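Long-range contact in putative aldolase (Bacteroides vulgatus ATCC 8482, PDB 3DXI), which is of unknown function but is a putative aldolase whose barrel probably belongs with the HMGL-like proteins of the TIM-barrel superfamily: residues 5-10 with 217-222. Sequence-based numbering, arbitrary orientation.
Sequences ILDCTL and ATITGM
Thr9 OG1 receives the backbone N-H of Ile219 in a nearly straight bond (2.9 Å, 170° at the hydrogen) and donates its own hydrogen bond to Asp7 OD1, on that oxygen's syn lone pair. The hydroxyl of Thr9 swings beside its own backbone N (chi1 -54°), which sets OG1 in line with the N-H of Ile219 and leaves Thr9 CG2 4.1 Å from SE of Met222, a selenomethionine, the two side chains crossing at about a right angle. Asp7 OD1 also accepts the N-H of Thr9, whose N, 3.0 Å away, stands well above the carboxylate plane (53° out of it), closing an Asx turn; Tyr29 OH is a further partner. Asp7 OD2 lies 3.4 Å from Thr218 CA. Here the first and last strands of the parallel eight-stranded TIM barrel close the sheet: Ala217 N donates to Leu6 O, and Ala217 O accepts Cys8 N (both 3.1 Å). Just past this bridge, Thr218 CG2 presses against the start of helix 9-13, 3.4 Å from Thr9 N, and meets Cys8 SG at 3.5 Å. Thr218 OG1 turns instead to Met222 O, bridging its own loop. Ile219 CG1 touches Asp7 OD2, with Phe258 and Met33 packed against the Ile219 side chain.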
ATOM      1  N   ILE A   5     -13.839 -14.256  -5.480  1.00  8.44           N
ATOM      2  CA  ILE A   5     -13.541 -13.020  -4.770  1.00  8.35           C
ATOM      3  C   ILE A   5     -14.676 -12.743  -3.789  1.00  9.08           C
ATOM      4  O   ILE A   5     -15.848 -12.721  -4.170  1.00  6.66           O
ATOM      5  CB  ILE A   5     -13.395 -11.844  -5.763  1.00  8.57           C
ATOM      6  CG1 ILE A   5     -12.203 -12.113  -6.685  1.00  8.47           C
ATOM      7  CG2 ILE A   5     -13.201 -10.534  -5.012  1.00  9.98           C
ATOM      8  CD1 ILE A   5     -11.993 -11.072  -7.768  1.00  8.92           C
ATOM      9  N   LEU A   6     -14.317 -12.550  -2.523  1.00  8.20           N
ATOM     10  CA  LEU A   6     -15.299 -12.295  -1.476  1.00  8.16           C
ATOM     11  C   LEU A   6     -15.137 -10.920  -0.845  1.00  7.69           C
ATOM     12  O   LEU A   6     -14.046 -10.539  -0.415  1.00  9.15           O
ATOM     13  CB  LEU A   6     -15.196 -13.374  -0.386  1.00  7.14           C
ATOM     14  CG  LEU A   6     -16.171 -13.320   0.799  1.00  6.62           C
ATOM     15  CD1 LEU A   6     -16.302 -14.712   1.413  1.00  7.08           C
ATOM     16  CD2 LEU A   6     -15.679 -12.321   1.839  1.00  5.86           C
ATOM     17  N   ASP A   7     -16.232 -10.173  -0.794  1.00  7.91           N
ATOM     18  CA  ASP A   7     -16.209  -8.849  -0.191  1.00  6.31           C
ATOM     19  C   ASP A   7     -16.927  -8.910   1.150  1.00  7.34           C
ATOM     20  O   ASP A   7     -18.052  -9.421   1.247  1.00  7.70           O
ATOM     21  CB  ASP A   7     -16.881  -7.832  -1.111  1.00  6.06           C
ATOM     22  CG  ASP A   7     -16.837  -6.429  -0.552  1.00  5.41           C
ATOM     23  OD1 ASP A   7     -17.667  -6.103   0.317  1.00  8.54           O
ATOM     24  OD2 ASP A   7     -15.956  -5.651  -0.970  1.00  7.55           O
ATOM     25  N   CYS A   8     -16.263  -8.406   2.187  1.00  8.51           N
ATOM     26  CA  CYS A   8     -16.831  -8.408   3.528  1.00  9.36           C
ATOM     27  C   CYS A   8     -16.930  -7.012   4.133  1.00  8.93           C
ATOM     28  O   CYS A   8     -16.790  -6.841   5.341  1.00  9.73           O
ATOM     29  CB  CYS A   8     -16.014  -9.328   4.451  1.00 10.10           C
ATOM     30  SG  CYS A   8     -14.219  -9.039   4.465  1.00 10.93           S
ATOM     31  N   THR A   9     -17.201  -6.024   3.288  1.00  8.81           N
ATOM     32  CA  THR A   9     -17.315  -4.634   3.725  1.00  9.76           C
ATOM     33  C   THR A   9     -18.218  -4.418   4.945  1.00  9.28           C
ATOM     34  O   THR A   9     -17.777  -3.880   5.962  1.00  9.55           O
ATOM     35  CB  THR A   9     -17.833  -3.737   2.569  1.00  8.74           C
ATOM     36  OG1 THR A   9     -16.995  -3.905   1.416  1.00  7.66           O
ATOM     37  CG2 THR A   9     -17.821  -2.278   2.985  1.00  7.06           C
ATOM     38  N   LEU A  10     -19.477  -4.836   4.852  1.00 10.50           N
ATOM     39  CA  LEU A  10     -20.425  -4.643   5.955  1.00 10.63           C
ATOM     40  C   LEU A  10     -20.083  -5.373   7.252  1.00 10.86           C
ATOM     41  O   LEU A  10     -20.275  -4.832   8.344  1.00 10.42           O
ATOM     42  CB  LEU A  10     -21.840  -5.040   5.516  1.00  9.68           C
ATOM     43  CG  LEU A  10     -22.420  -4.296   4.309  1.00  9.60           C
ATOM     44  CD1 LEU A  10     -23.855  -4.746   4.076  1.00  8.46           C
ATOM     45  CD2 LEU A  10     -22.369  -2.789   4.548  1.00 10.62           C
ATOM     46  N   ALA A 217     -11.571  -9.023   0.575  1.00  8.23           N
ATOM     47  CA  ALA A 217     -11.271  -7.598   0.452  1.00  8.20           C
ATOM     48  C   ALA A 217     -12.541  -6.828   0.796  1.00  7.89           C
ATOM     49  O   ALA A 217     -13.597  -7.429   0.967  1.00  8.77           O
ATOM     50  CB  ALA A 217     -10.811  -7.269  -0.962  1.00  8.81           C
ATOM     51  N   THR A 218     -12.434  -5.507   0.921  1.00  8.57           N
ATOM     52  CA  THR A 218     -13.585  -4.667   1.230  1.00  6.79           C
ATOM     53  C   THR A 218     -13.467  -3.341   0.479  1.00  7.75           C
ATOM     54  O   THR A 218     -12.365  -2.928   0.118  1.00  7.54           O
ATOM     55  CB  THR A 218     -13.687  -4.370   2.752  1.00  6.86           C
ATOM     56  OG1 THR A 218     -12.534  -3.635   3.183  1.00  5.16           O
ATOM     57  CG2 THR A 218     -13.781  -5.670   3.547  1.00  4.37           C
ATOM     58  N   ILE A 219     -14.601  -2.688   0.235  1.00  8.53           N
ATOM     59  CA  ILE A 219     -14.620  -1.405  -0.466  1.00  8.49           C
ATOM     60  C   ILE A 219     -13.895  -0.347   0.380  1.00  9.63           C
ATOM     61  O   ILE A 219     -14.250  -0.101   1.533  1.00  9.69           O
ATOM     62  CB  ILE A 219     -16.075  -0.968  -0.763  1.00  8.62           C
ATOM     63  CG1 ILE A 219     -16.736  -1.985  -1.706  1.00  8.81           C
ATOM     64  CG2 ILE A 219     -16.099   0.432  -1.366  1.00  8.95           C
ATOM     65  CD1 ILE A 219     -16.024  -2.161  -3.045  1.00  8.77           C
ATOM     66  N   THR A 220     -12.875   0.258  -0.229  1.00  8.44           N
ATOM     67  CA  THR A 220     -11.989   1.259   0.374  1.00  7.98           C
ATOM     68  C   THR A 220     -11.161   0.673   1.511  1.00  7.04           C
ATOM     69  O   THR A 220     -10.561   1.410   2.286  1.00  5.97           O
ATOM     70  CB  THR A 220     -12.734   2.532   0.896  1.00  6.76           C
ATOM     71  OG1 THR A 220     -13.577   2.194   1.997  1.00  8.41           O
ATOM     72  CG2 THR A 220     -13.575   3.166  -0.210  1.00  5.93           C
ATOM     73  N   GLY A 221     -11.118  -0.658   1.591  1.00  6.40           N
ATOM     74  CA  GLY A 221     -10.352  -1.324   2.637  1.00  6.34           C
ATOM     75  C   GLY A 221     -10.967  -1.184   4.019  1.00  6.43           C
ATOM     76  O   GLY A 221     -10.336  -1.502   5.027  1.00  6.21           O
HETATM   77  N   MSE A 222     -12.207  -0.710   4.064  1.00  6.89           N
HETATM   78  CA  MSE A 222     -12.922  -0.511   5.323  1.00  7.73           C
HETATM   79  C   MSE A 222     -12.762  -1.705   6.257  1.00  7.91           C
HETATM   80  O   MSE A 222     -13.027  -2.853   5.885  1.00  6.05           O
HETATM   81  CB  MSE A 222     -14.410  -0.251   5.057  1.00  8.34           C
HETATM   82  CG  MSE A 222     -15.217   0.112   6.299  1.00 11.93           C
HETATM   83 SE   MSE A 222     -17.076   0.491   5.868  1.00 22.73          SE
HETATM   84  CE  MSE A 222     -17.581   1.521   7.433  1.00 12.04           C
TER